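Glycosylation Associate Protein 2 (Streptococcus agalactiae serotype V, PDB 6OYC) probably takes part, together with its Gap1 and Gap3 partners, in the glycosylation and accessory Sec-dependent secretion of serine-rich streptococcal adhesins. Local coordinates at residues Pro290-Phe301 with Phe357-Ser368. Numbering follows the deposited sequence.
Sequences PVDFKPPLTVYF and FLNFSSDQLILS
With CG of Phe360 anti to its carbonyl carbon (chi1 -67°), the rim of the ring at CZ meets the Lys294-Pro295 peptide, 3.3 Å from Pro295 N, while Ser368 holds OG between its backbone N and carbonyl carbon (chi1 56°), turned toward Val299 O. Between these two points, strands 297-301 and 365-368 run parallel, 17° apart, as central strands of the mixed sheet in an alpha/beta-hydrolase-like domain; strand 365-370 leads into what is probably the nucleophile elbow. Their backbone bonds begin with Leu297 N to Gln364 O and continue through Val299 N to Ile366 O, 2.7 Å and nearly straight.

Leucines and valine, branched and apolar, fill the face of Leu297, Val299, Leu365 and Leu367; the other mixes Ile366 with Thr298, Tyr300 and Ser368. Val299 and Leu367 lie side by side, CB to CD2 3.5 Å, covered by helix 341-358, whose Ile351 packs on Val299 and whose Leu355 packs on Leu297 and Leu365. On the opposite side, packed against helix 495-514, the Ile366 side chain crosses that of Pro296 obliquely, CD1 to CG 3.4 Å.

Ahead of the strands in the chain, the flat Phe360 ring fits between two aliphatic groups: Pro295 CG makes a CH-pi contact with one face, 3.9 Å from the centroid, and Leu358 CB sits over the other. Leu358 CD2 reaches the Phe293 ring at CD2, and Phe357 CE2 meets Phe293 CE2. Gln364 lays its amide beside Pro295, with OE1 accepting from Ser361 N in the carbonyl plane, which fixes the amide's rotation.

Serine suits this buried place because its short side chain brings a hydroxyl within reach of the neighbouring strand's carbonyl: Ser368 OG, also hydrogen-bonded to Tyr506 OH, donates to Val299 O at 2.6 Å from above the carbonyl plane, supplementing the weak bond from Ser368 N.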
loop_
_atom_site.group_PDB
_atom_site.type_symbol
_atom_site.label_atom_id
_atom_site.label_comp_id
_atom_site.label_asym_id
_atom_site.label_seq_id
_atom_site.Cartn_x
_atom_site.Cartn_y
_atom_site.Cartn_z
ATOM N N PRO B 290 2.177 -13.654 -7.271
ATOM C CA PRO B 290 1.719 -15.058 -7.318
ATOM C C PRO B 290 2.840 -16.073 -7.187
ATOM O O PRO B 290 2.548 -17.241 -6.939
ATOM C CB PRO B 290 1.047 -15.161 -8.695
ATOM C CG PRO B 290 1.866 -14.235 -9.540
ATOM C CD PRO B 290 2.263 -13.066 -8.620
ATOM N N VAL B 291 4.098 -15.677 -7.383
ATOM C CA VAL B 291 5.265 -16.544 -7.210
ATOM C C VAL B 291 5.118 -17.830 -8.028
ATOM O O VAL B 291 5.074 -17.770 -9.262
ATOM C CB VAL B 291 5.520 -16.805 -5.714
ATOM C CG1 VAL B 291 6.934 -17.425 -5.472
ATOM C CG2 VAL B 291 5.394 -15.481 -4.956
ATOM N N ASP B 292 5.070 -18.999 -7.381
ATOM C CA ASP B 292 5.020 -20.265 -8.120
ATOM C C ASP B 292 3.600 -20.756 -8.363
ATOM O O ASP B 292 3.424 -21.860 -8.883
ATOM C CB ASP B 292 5.833 -21.366 -7.412
ATOM C CG ASP B 292 5.391 -21.612 -5.967
ATOM O OD1 ASP B 292 4.199 -21.413 -5.633
ATOM O OD2 ASP B 292 6.253 -22.016 -5.158
ATOM N N PHE B 293 2.591 -19.969 -7.995
ATOM C CA PHE B 293 1.189 -20.258 -8.282
ATOM C C PHE B 293 0.710 -21.534 -7.596
ATOM O O PHE B 293 -0.302 -22.122 -7.998
ATOM C CB PHE B 293 0.930 -20.355 -9.789
ATOM C CG PHE B 293 1.073 -19.048 -10.540
ATOM C CD1 PHE B 293 2.329 -18.538 -10.852
ATOM C CD2 PHE B 293 -0.053 -18.367 -10.993
ATOM C CE1 PHE B 293 2.465 -17.360 -11.586
ATOM C CE2 PHE B 293 0.075 -17.184 -11.730
ATOM C CZ PHE B 293 1.338 -16.683 -12.027
ATOM N N LYS B 294 1.411 -21.936 -6.576
ATOM C CA LYS B 294 1.043 -23.087 -5.817
ATOM C C LYS B 294 0.635 -22.653 -4.426
ATOM O O LYS B 294 1.131 -21.713 -3.914
ATOM C CB LYS B 294 2.199 -24.060 -5.793
ATOM C CG LYS B 294 2.646 -24.415 -7.179
ATOM C CD LYS B 294 3.524 -25.626 -7.196
ATOM C CE LYS B 294 4.538 -25.546 -8.296
ATOM N NZ LYS B 294 5.892 -25.461 -7.699
ATOM N N PRO B 295 -0.274 -23.382 -3.813
ATOM C CA PRO B 295 -0.790 -23.074 -2.485
ATOM C C PRO B 295 0.220 -23.112 -1.395
ATOM O O PRO B 295 1.168 -23.811 -1.480
ATOM C CB PRO B 295 -1.782 -24.174 -2.254
ATOM C CG PRO B 295 -2.211 -24.575 -3.601
ATOM C CD PRO B 295 -0.986 -24.497 -4.422
ATOM N N PRO B 296 0.004 -22.333 -0.366
ATOM C CA PRO B 296 -1.174 -21.499 -0.257
ATOM C C PRO B 296 -0.893 -20.035 -0.531
ATOM O O PRO B 296 0.234 -19.678 -0.726
ATOM C CB PRO B 296 -1.498 -21.651 1.194
ATOM C CG PRO B 296 -0.186 -21.680 1.822
ATOM C CD PRO B 296 0.766 -22.300 0.871
ATOM N N LEU B 297 -1.927 -19.209 -0.550
ATOM C CA LEU B 297 -1.752 -17.774 -0.702
ATOM C C LEU B 297 -1.642 -17.196 0.714
ATOM O O LEU B 297 -2.502 -17.398 1.529
ATOM C CB LEU B 297 -2.877 -17.142 -1.487
ATOM C CG LEU B 297 -3.110 -15.648 -1.378
ATOM C CD1 LEU B 297 -1.926 -14.892 -1.888
ATOM C CD2 LEU B 297 -4.339 -15.212 -2.102
ATOM N N THR B 298 -0.580 -16.467 0.973
ATOM C CA THR B 298 -0.329 -15.933 2.309
ATOM C C THR B 298 -0.494 -14.414 2.338
ATOM O O THR B 298 0.224 -13.693 1.638
ATOM C CB THR B 298 1.070 -16.318 2.766
ATOM O OG1 THR B 298 2.019 -15.828 1.808
ATOM C CG2 THR B 298 1.179 -17.834 2.878
ATOM N N VAL B 299 -1.391 -13.929 3.192
ATOM C CA VAL B 299 -1.734 -12.510 3.277
ATOM C C VAL B 299 -1.166 -11.936 4.569
ATOM O O VAL B 299 -1.423 -12.465 5.661
ATOM C CB VAL B 299 -3.259 -12.304 3.211
ATOM C CG1 VAL B 299 -3.626 -10.829 3.348
ATOM C CG2 VAL B 299 -3.828 -12.894 1.926
ATOM N N TYR B 300 -0.406 -10.847 4.455
ATOM C CA TYR B 300 0.128 -10.131 5.613
ATOM C C TYR B 300 -0.469 -8.733 5.665
ATOM O O TYR B 300 -0.256 -7.937 4.745
ATOM C CB TYR B 300 1.651 -10.044 5.554
ATOM C CG TYR B 300 2.266 -9.399 6.777
ATOM C CD1 TYR B 300 2.096 -9.957 8.044
ATOM C CD2 TYR B 300 3.030 -8.231 6.667
ATOM C CE1 TYR B 300 2.662 -9.373 9.166
ATOM C CE2 TYR B 300 3.594 -7.635 7.788
ATOM C CZ TYR B 300 3.410 -8.213 9.034
ATOM O OH TYR B 300 3.975 -7.631 10.146
ATOM N N PHE B 301 -1.222 -8.442 6.731
ATOM C CA PHE B 301 -1.690 -7.084 6.987
ATOM C C PHE B 301 -0.594 -6.282 7.689
ATOM O O PHE B 301 -0.039 -6.726 8.701
ATOM C CB PHE B 301 -2.943 -7.087 7.855
ATOM C CG PHE B 301 -4.201 -7.519 7.142
ATOM C CD1 PHE B 301 -4.445 -8.862 6.890
ATOM C CD2 PHE B 301 -5.162 -6.593 6.780
ATOM C CE1 PHE B 301 -5.600 -9.267 6.259
ATOM C CE2 PHE B 301 -6.330 -6.998 6.146
ATOM C CZ PHE B 301 -6.548 -8.336 5.883
ATOM N N PHE B 357 -8.011 -15.472 -8.936
ATOM C CA PHE B 357 -6.938 -15.451 -9.930
ATOM C C PHE B 357 -6.065 -16.697 -9.842
ATOM O O PHE B 357 -5.665 -17.252 -10.869
ATOM C CB PHE B 357 -6.083 -14.194 -9.750
ATOM C CG PHE B 357 -4.892 -14.110 -10.680
ATOM C CD1 PHE B 357 -5.014 -13.545 -11.944
ATOM C CD2 PHE B 357 -3.649 -14.562 -10.280
ATOM C CE1 PHE B 357 -3.908 -13.439 -12.792
ATOM C CE2 PHE B 357 -2.544 -14.464 -11.123
ATOM C CZ PHE B 357 -2.672 -13.900 -12.377
ATOM N N LEU B 358 -5.724 -17.128 -8.624
ATOM C CA LEU B 358 -4.920 -18.331 -8.440
ATOM C C LEU B 358 -5.736 -19.617 -8.569
ATOM O O LEU B 358 -5.151 -20.705 -8.565
ATOM C CB LEU B 358 -4.235 -18.301 -7.072
ATOM C CG LEU B 358 -3.046 -17.351 -6.931
ATOM C CD1 LEU B 358 -2.692 -17.166 -5.470
ATOM C CD2 LEU B 358 -1.843 -17.866 -7.706
ATOM N N ASN B 359 -7.060 -19.504 -8.704
ATOM C CA ASN B 359 -7.992 -20.623 -8.568
ATOM C C ASN B 359 -7.704 -21.434 -7.306
ATOM O O ASN B 359 -7.688 -22.665 -7.314
ATOM C CB ASN B 359 -7.996 -21.516 -9.809
ATOM C CG ASN B 359 -9.384 -22.058 -10.117
ATOM O OD1 ASN B 359 -9.985 -22.780 -9.310
ATOM N ND2 ASN B 359 -9.917 -21.685 -11.280
ATOM N N PHE B 360 -7.460 -20.729 -6.213
ATOM C CA PHE B 360 -7.386 -21.345 -4.904
ATOM C C PHE B 360 -8.732 -21.205 -4.212
ATOM O O PHE B 360 -9.539 -20.333 -4.544
ATOM C CB PHE B 360 -6.291 -20.705 -4.048
ATOM C CG PHE B 360 -4.899 -20.949 -4.544
ATOM C CD1 PHE B 360 -4.671 -21.717 -5.671
ATOM C CD2 PHE B 360 -3.810 -20.392 -3.877
ATOM C CE1 PHE B 360 -3.387 -21.935 -6.126
ATOM C CE2 PHE B 360 -2.527 -20.605 -4.325
ATOM C CZ PHE B 360 -2.312 -21.382 -5.456
ATOM N N SER B 361 -8.967 -22.076 -3.241
ATOM C CA SER B 361 -10.151 -21.999 -2.404
ATOM C C SER B 361 -9.794 -21.375 -1.059
ATOM O O SER B 361 -8.625 -21.159 -0.739
ATOM C CB SER B 361 -10.763 -23.388 -2.196
ATOM O OG SER B 361 -10.026 -24.123 -1.228
ATOM N N SER B 362 -10.840 -21.102 -0.267
ATOM C CA SER B 362 -10.673 -20.559 1.078
ATOM C C SER B 362 -9.685 -21.377 1.896
ATOM O O SER B 362 -8.869 -20.822 2.640
ATOM C CB SER B 362 -12.022 -20.517 1.797
ATOM O OG SER B 362 -12.940 -19.693 1.109
ATOM N N ASP B 363 -9.743 -22.699 1.777
ATOM C CA ASP B 363 -8.843 -23.531 2.559
ATOM C C ASP B 363 -7.424 -23.519 2.025
ATOM O O ASP B 363 -6.576 -24.247 2.550
ATOM C CB ASP B 363 -9.360 -24.969 2.625
ATOM C CG ASP B 363 -9.157 -25.589 3.996
ATOM O OD1 ASP B 363 -7.988 -25.795 4.398
ATOM O OD2 ASP B 363 -10.162 -25.853 4.685
ATOM N N GLN B 364 -7.139 -22.718 1.004
ATOM C CA GLN B 364 -5.770 -22.499 0.563
ATOM C C GLN B 364 -5.330 -21.053 0.817
ATOM O O GLN B 364 -4.443 -20.530 0.135
ATOM C CB GLN B 364 -5.638 -22.907 -0.905
ATOM C CG GLN B 364 -6.047 -24.378 -1.136
ATOM C CD GLN B 364 -6.216 -24.762 -2.599
ATOM O OE1 GLN B 364 -7.110 -24.269 -3.291
ATOM N NE2 GLN B 364 -5.365 -25.673 -3.070
ATOM N N LEU B 365 -5.922 -20.415 1.835
ATOM C CA LEU B 365 -5.677 -19.018 2.181
ATOM C C LEU B 365 -5.220 -18.887 3.633
ATOM O O LEU B 365 -5.804 -19.501 4.530
ATOM C CB LEU B 365 -6.948 -18.188 1.968
ATOM C CG LEU B 365 -6.962 -16.817 2.643
ATOM C CD1 LEU B 365 -5.915 -15.933 1.980
ATOM C CD2 LEU B 365 -8.348 -16.176 2.576
ATOM N N ILE B 366 -4.194 -18.065 3.871
ATOM C CA ILE B 366 -3.672 -17.803 5.219
ATOM C C ILE B 366 -3.614 -16.298 5.457
ATOM O O ILE B 366 -2.919 -15.580 4.726
ATOM C CB ILE B 366 -2.276 -18.414 5.422
ATOM C CG1 ILE B 366 -2.320 -19.918 5.151
ATOM C CG2 ILE B 366 -1.748 -18.103 6.835
ATOM C CD1 ILE B 366 -0.973 -20.484 4.897
ATOM N N LEU B 367 -4.294 -15.832 6.503
ATOM C CA LEU B 367 -4.263 -14.431 6.915
ATOM C C LEU B 367 -3.371 -14.272 8.140
ATOM O O LEU B 367 -3.401 -15.105 9.047
ATOM C CB LEU B 367 -5.671 -13.919 7.220
ATOM C CG LEU B 367 -6.645 -14.092 6.059
ATOM C CD1 LEU B 367 -8.062 -13.706 6.432
ATOM C CD2 LEU B 367 -6.180 -13.304 4.846
ATOM N N SER B 368 -2.586 -13.193 8.171
ATOM C CA SER B 368 -1.571 -13.022 9.203
ATOM C C SER B 368 -1.319 -11.545 9.483
ATOM O O SER B 368 -1.642 -10.672 8.671
ATOM C CB SER B 368 -0.257 -13.685 8.801
ATOM O OG SER B 368 0.181 -13.188 7.548
#